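Local coordinates for protein rhamnonate dehydratase (Gibberella zeae PH-1, PDB 3FXG) that probably dehydrates rhamnonate, an acid sugar, in a magnesium-dependent reaction of the enolase superfamily, at residues A[36-48]-A[184-196]. Sequence-based numbering, arbitrary orientation.
Sequences WLIDSDISTPASK and GKVPLPFCPDDGH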
# COMPACT_ATOMS: atom_id res chain seq x y z
N TRP A 36 0.05 -36.36 29.82
CA TRP A 36 -0.39 -34.97 29.76
C TRP A 36 -0.67 -34.52 28.33
O TRP A 36 -1.47 -33.61 28.11
CB TRP A 36 0.66 -34.04 30.38
CG TRP A 36 1.91 -33.89 29.57
CD1 TRP A 36 3.03 -34.68 29.62
CD2 TRP A 36 2.16 -32.91 28.56
NE1 TRP A 36 3.96 -34.25 28.71
CE2 TRP A 36 3.45 -33.17 28.04
CE3 TRP A 36 1.42 -31.84 28.03
CZ2 TRP A 36 4.02 -32.39 27.02
CZ3 TRP A 36 1.98 -31.07 27.02
CH2 TRP A 36 3.27 -31.35 26.52
N LEU A 37 -0.02 -35.16 27.37
CA LEU A 37 -0.20 -34.80 25.97
C LEU A 37 -1.63 -34.99 25.48
O LEU A 37 -2.05 -34.35 24.51
CB LEU A 37 0.75 -35.62 25.08
CG LEU A 37 2.18 -35.09 24.95
CD1 LEU A 37 3.02 -36.08 24.16
CD2 LEU A 37 2.16 -33.74 24.25
N ILE A 38 -2.38 -35.86 26.15
CA ILE A 38 -3.76 -36.12 25.74
C ILE A 38 -4.81 -36.00 26.84
O ILE A 38 -5.99 -35.83 26.54
CB ILE A 38 -3.89 -37.53 25.13
CG1 ILE A 38 -3.44 -38.58 26.16
CG2 ILE A 38 -3.06 -37.63 23.86
CD1 ILE A 38 -3.60 -40.02 25.69
N ASP A 39 -4.40 -36.06 28.11
CA ASP A 39 -5.36 -36.00 29.20
C ASP A 39 -5.34 -34.79 30.14
O ASP A 39 -6.08 -34.76 31.12
CB ASP A 39 -5.27 -37.29 30.02
CG ASP A 39 -5.87 -38.47 29.28
OD1 ASP A 39 -5.57 -39.62 29.65
OD2 ASP A 39 -6.66 -38.24 28.34
N SER A 40 -4.51 -33.80 29.84
CA SER A 40 -4.47 -32.61 30.69
C SER A 40 -5.32 -31.52 30.04
O SER A 40 -5.82 -31.71 28.93
CB SER A 40 -3.03 -32.12 30.84
OG SER A 40 -2.49 -31.72 29.60
N ASP A 41 -5.51 -30.40 30.74
CA ASP A 41 -6.31 -29.32 30.17
C ASP A 41 -5.50 -28.61 29.09
O ASP A 41 -4.53 -27.92 29.39
CB ASP A 41 -6.72 -28.31 31.24
CG ASP A 41 -7.69 -28.88 32.24
OD1 ASP A 41 -8.53 -29.72 31.85
OD2 ASP A 41 -7.64 -28.47 33.43
N ILE A 42 -5.91 -28.80 27.84
CA ILE A 42 -5.22 -28.16 26.72
C ILE A 42 -6.24 -27.58 25.75
O ILE A 42 -7.16 -28.28 25.31
CB ILE A 42 -4.35 -29.17 25.95
CG1 ILE A 42 -3.29 -29.77 26.89
CG2 ILE A 42 -3.68 -28.48 24.77
CD1 ILE A 42 -2.41 -30.82 26.22
N SER A 43 -6.09 -26.30 25.42
CA SER A 43 -6.99 -25.65 24.49
C SER A 43 -6.67 -26.13 23.08
O SER A 43 -5.51 -26.12 22.66
CB SER A 43 -6.82 -24.13 24.57
OG SER A 43 -7.72 -23.45 23.71
N THR A 44 -7.69 -26.57 22.35
CA THR A 44 -7.52 -27.07 20.99
C THR A 44 -8.65 -26.56 20.09
O THR A 44 -9.60 -25.94 20.58
CB THR A 44 -7.54 -28.62 20.94
OG1 THR A 44 -8.90 -29.07 21.01
CG2 THR A 44 -6.76 -29.21 22.11
N PRO A 45 -8.56 -26.80 18.77
CA PRO A 45 -9.59 -26.35 17.83
C PRO A 45 -10.95 -27.00 18.12
O PRO A 45 -11.99 -26.48 17.71
CB PRO A 45 -9.04 -26.77 16.47
CG PRO A 45 -7.56 -26.67 16.67
CD PRO A 45 -7.38 -27.30 18.04
N ALA A 46 -10.93 -28.13 18.82
CA ALA A 46 -12.16 -28.85 19.15
C ALA A 46 -12.68 -28.56 20.56
O ALA A 46 -13.72 -29.08 20.96
CB ALA A 46 -11.94 -30.35 18.98
N SER A 47 -11.96 -27.73 21.31
CA SER A 47 -12.36 -27.40 22.67
C SER A 47 -13.69 -26.66 22.73
O SER A 47 -14.26 -26.48 23.81
CB SER A 47 -11.28 -26.57 23.36
OG SER A 47 -10.10 -27.34 23.54
N LYS A 48 -14.19 -26.25 21.57
CA LYS A 48 -15.46 -25.53 21.47
C LYS A 48 -16.61 -26.44 21.90
O LYS A 48 -17.67 -25.95 22.31
CB LYS A 48 -15.69 -25.08 20.02
CG LYS A 48 -14.53 -24.30 19.40
CD LYS A 48 -14.74 -24.05 17.91
CE LYS A 48 -15.97 -23.20 17.62
NZ LYS A 48 -15.84 -21.81 18.13
N GLY A 184 10.96 -22.97 29.39
CA GLY A 184 9.87 -23.93 29.45
C GLY A 184 8.64 -23.44 28.73
O GLY A 184 8.23 -22.30 28.92
N LYS A 185 8.05 -24.29 27.89
CA LYS A 185 6.84 -23.92 27.15
C LYS A 185 5.67 -24.73 27.67
O LYS A 185 5.68 -25.96 27.63
CB LYS A 185 7.01 -24.17 25.65
CG LYS A 185 5.85 -23.65 24.80
CD LYS A 185 6.15 -23.72 23.29
CE LYS A 185 6.26 -25.16 22.81
NZ LYS A 185 6.63 -25.23 21.36
N VAL A 186 4.65 -24.03 28.17
CA VAL A 186 3.47 -24.69 28.72
C VAL A 186 2.25 -24.60 27.80
O VAL A 186 2.12 -23.67 27.01
CB VAL A 186 3.11 -24.08 30.10
CG1 VAL A 186 4.28 -24.28 31.07
CG2 VAL A 186 2.80 -22.61 29.96
N PRO A 187 1.35 -25.59 27.88
CA PRO A 187 0.15 -25.57 27.04
C PRO A 187 -0.97 -24.75 27.68
O PRO A 187 -1.27 -24.91 28.86
CB PRO A 187 -0.19 -27.05 26.91
CG PRO A 187 0.21 -27.60 28.25
CD PRO A 187 1.52 -26.89 28.55
N LEU A 188 -1.57 -23.86 26.89
CA LEU A 188 -2.67 -23.02 27.36
C LEU A 188 -3.85 -23.95 27.61
O LEU A 188 -4.25 -24.70 26.73
CB LEU A 188 -3.04 -21.98 26.30
CG LEU A 188 -4.03 -20.90 26.73
CD1 LEU A 188 -3.32 -19.92 27.66
CD2 LEU A 188 -4.56 -20.18 25.51
N PRO A 189 -4.42 -23.91 28.82
CA PRO A 189 -5.55 -24.76 29.19
C PRO A 189 -6.95 -24.50 28.64
O PRO A 189 -7.67 -25.45 28.33
CB PRO A 189 -5.52 -24.71 30.72
CG PRO A 189 -5.08 -23.31 30.99
CD PRO A 189 -3.95 -23.12 29.98
N PHE A 190 -7.35 -23.24 28.49
CA PHE A 190 -8.71 -22.96 28.03
C PHE A 190 -8.83 -22.17 26.73
O PHE A 190 -8.04 -21.27 26.46
CB PHE A 190 -9.47 -22.29 29.16
CG PHE A 190 -9.33 -23.00 30.48
CD1 PHE A 190 -9.95 -24.23 30.68
CD2 PHE A 190 -8.49 -22.49 31.47
CE1 PHE A 190 -9.73 -24.95 31.86
CE2 PHE A 190 -8.27 -23.20 32.65
CZ PHE A 190 -8.90 -24.43 32.84
N CYS A 191 -9.85 -22.51 25.95
CA CYS A 191 -10.11 -21.86 24.67
C CYS A 191 -11.04 -20.65 24.80
O CYS A 191 -11.64 -20.43 25.85
CB CYS A 191 -10.72 -22.87 23.69
SG CYS A 191 -12.46 -23.26 24.00
N PRO A 192 -11.16 -19.84 23.74
CA PRO A 192 -12.01 -18.65 23.75
C PRO A 192 -13.48 -18.89 24.12
O PRO A 192 -14.12 -18.03 24.71
CB PRO A 192 -11.86 -18.11 22.32
CG PRO A 192 -10.47 -18.51 21.96
CD PRO A 192 -10.41 -19.93 22.47
N ASP A 193 -14.00 -20.06 23.78
CA ASP A 193 -15.39 -20.37 24.08
C ASP A 193 -15.69 -20.47 25.58
O ASP A 193 -16.85 -20.57 25.97
CB ASP A 193 -15.83 -21.64 23.37
CG ASP A 193 -15.94 -21.45 21.87
OD1 ASP A 193 -16.66 -20.52 21.44
OD2 ASP A 193 -15.32 -22.22 21.11
N ASP A 194 -14.65 -20.44 26.40
CA ASP A 194 -14.84 -20.49 27.85
C ASP A 194 -15.00 -19.07 28.37
O ASP A 194 -15.07 -18.83 29.57
CB ASP A 194 -13.65 -21.18 28.52
CG ASP A 194 -13.78 -22.69 28.53
OD1 ASP A 194 -14.37 -23.25 27.58
OD2 ASP A 194 -13.30 -23.33 29.49
N GLY A 195 -15.05 -18.12 27.43
CA GLY A 195 -15.23 -16.72 27.77
C GLY A 195 -14.24 -16.10 28.74
O GLY A 195 -13.13 -16.59 28.92
N HIS A 196 -14.67 -15.02 29.37
CA HIS A 196 -13.84 -14.29 30.32
C HIS A 196 -13.42 -15.13 31.51
O HIS A 196 -12.36 -14.89 32.09
CB HIS A 196 -14.56 -13.03 30.79
CG HIS A 196 -14.72 -11.99 29.73
ND1 HIS A 196 -15.55 -12.17 28.63
CD2 HIS A 196 -14.15 -10.78 29.57
CE1 HIS A 196 -15.47 -11.11 27.85
NE2 HIS A 196 -14.63 -10.25 28.39
O HOH W 1 -2.42 -26.85 30.59
O HOH W 2 -3.14 -25.13 23.93
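The contact between I42 and S43 of segment 36-48 and the run P187 to C191 lays the loop after helix 36-39 along the C-terminal end of a TIM-barrel strand, 184-187, and the beta-alpha loop leading to helix 195-213. This is the barrel rim that carries the active site in the enolase superfamily; the P187 side chain lies about 9 Å from the bound magnesium ion. A single direct backbone bond fixes the register: S43 N donates to L188 O at 2.8 Å, with an N-H...O angle of 168° and the donor in the carbonyl plane. One water donates to both D41 O and P187 O, joining two acceptors that could not bond each other. At the strand end, P187 presents CG to W36 CZ3 and CB to I42 CG1, each 4.1 Å away; W36 NE1 is held by A348. S43 turns OG anti to its own backbone N (chi1 -178°), bringing it 3.0 Å from C191 CA, while its hydrogen-bond partner is S226. Farther along, K48 NZ and D193 OD2 form a salt bridge, though the carboxylate oxygen is less surely placed. Beside it, C191 SG rests 3.6 Å from S47 CB.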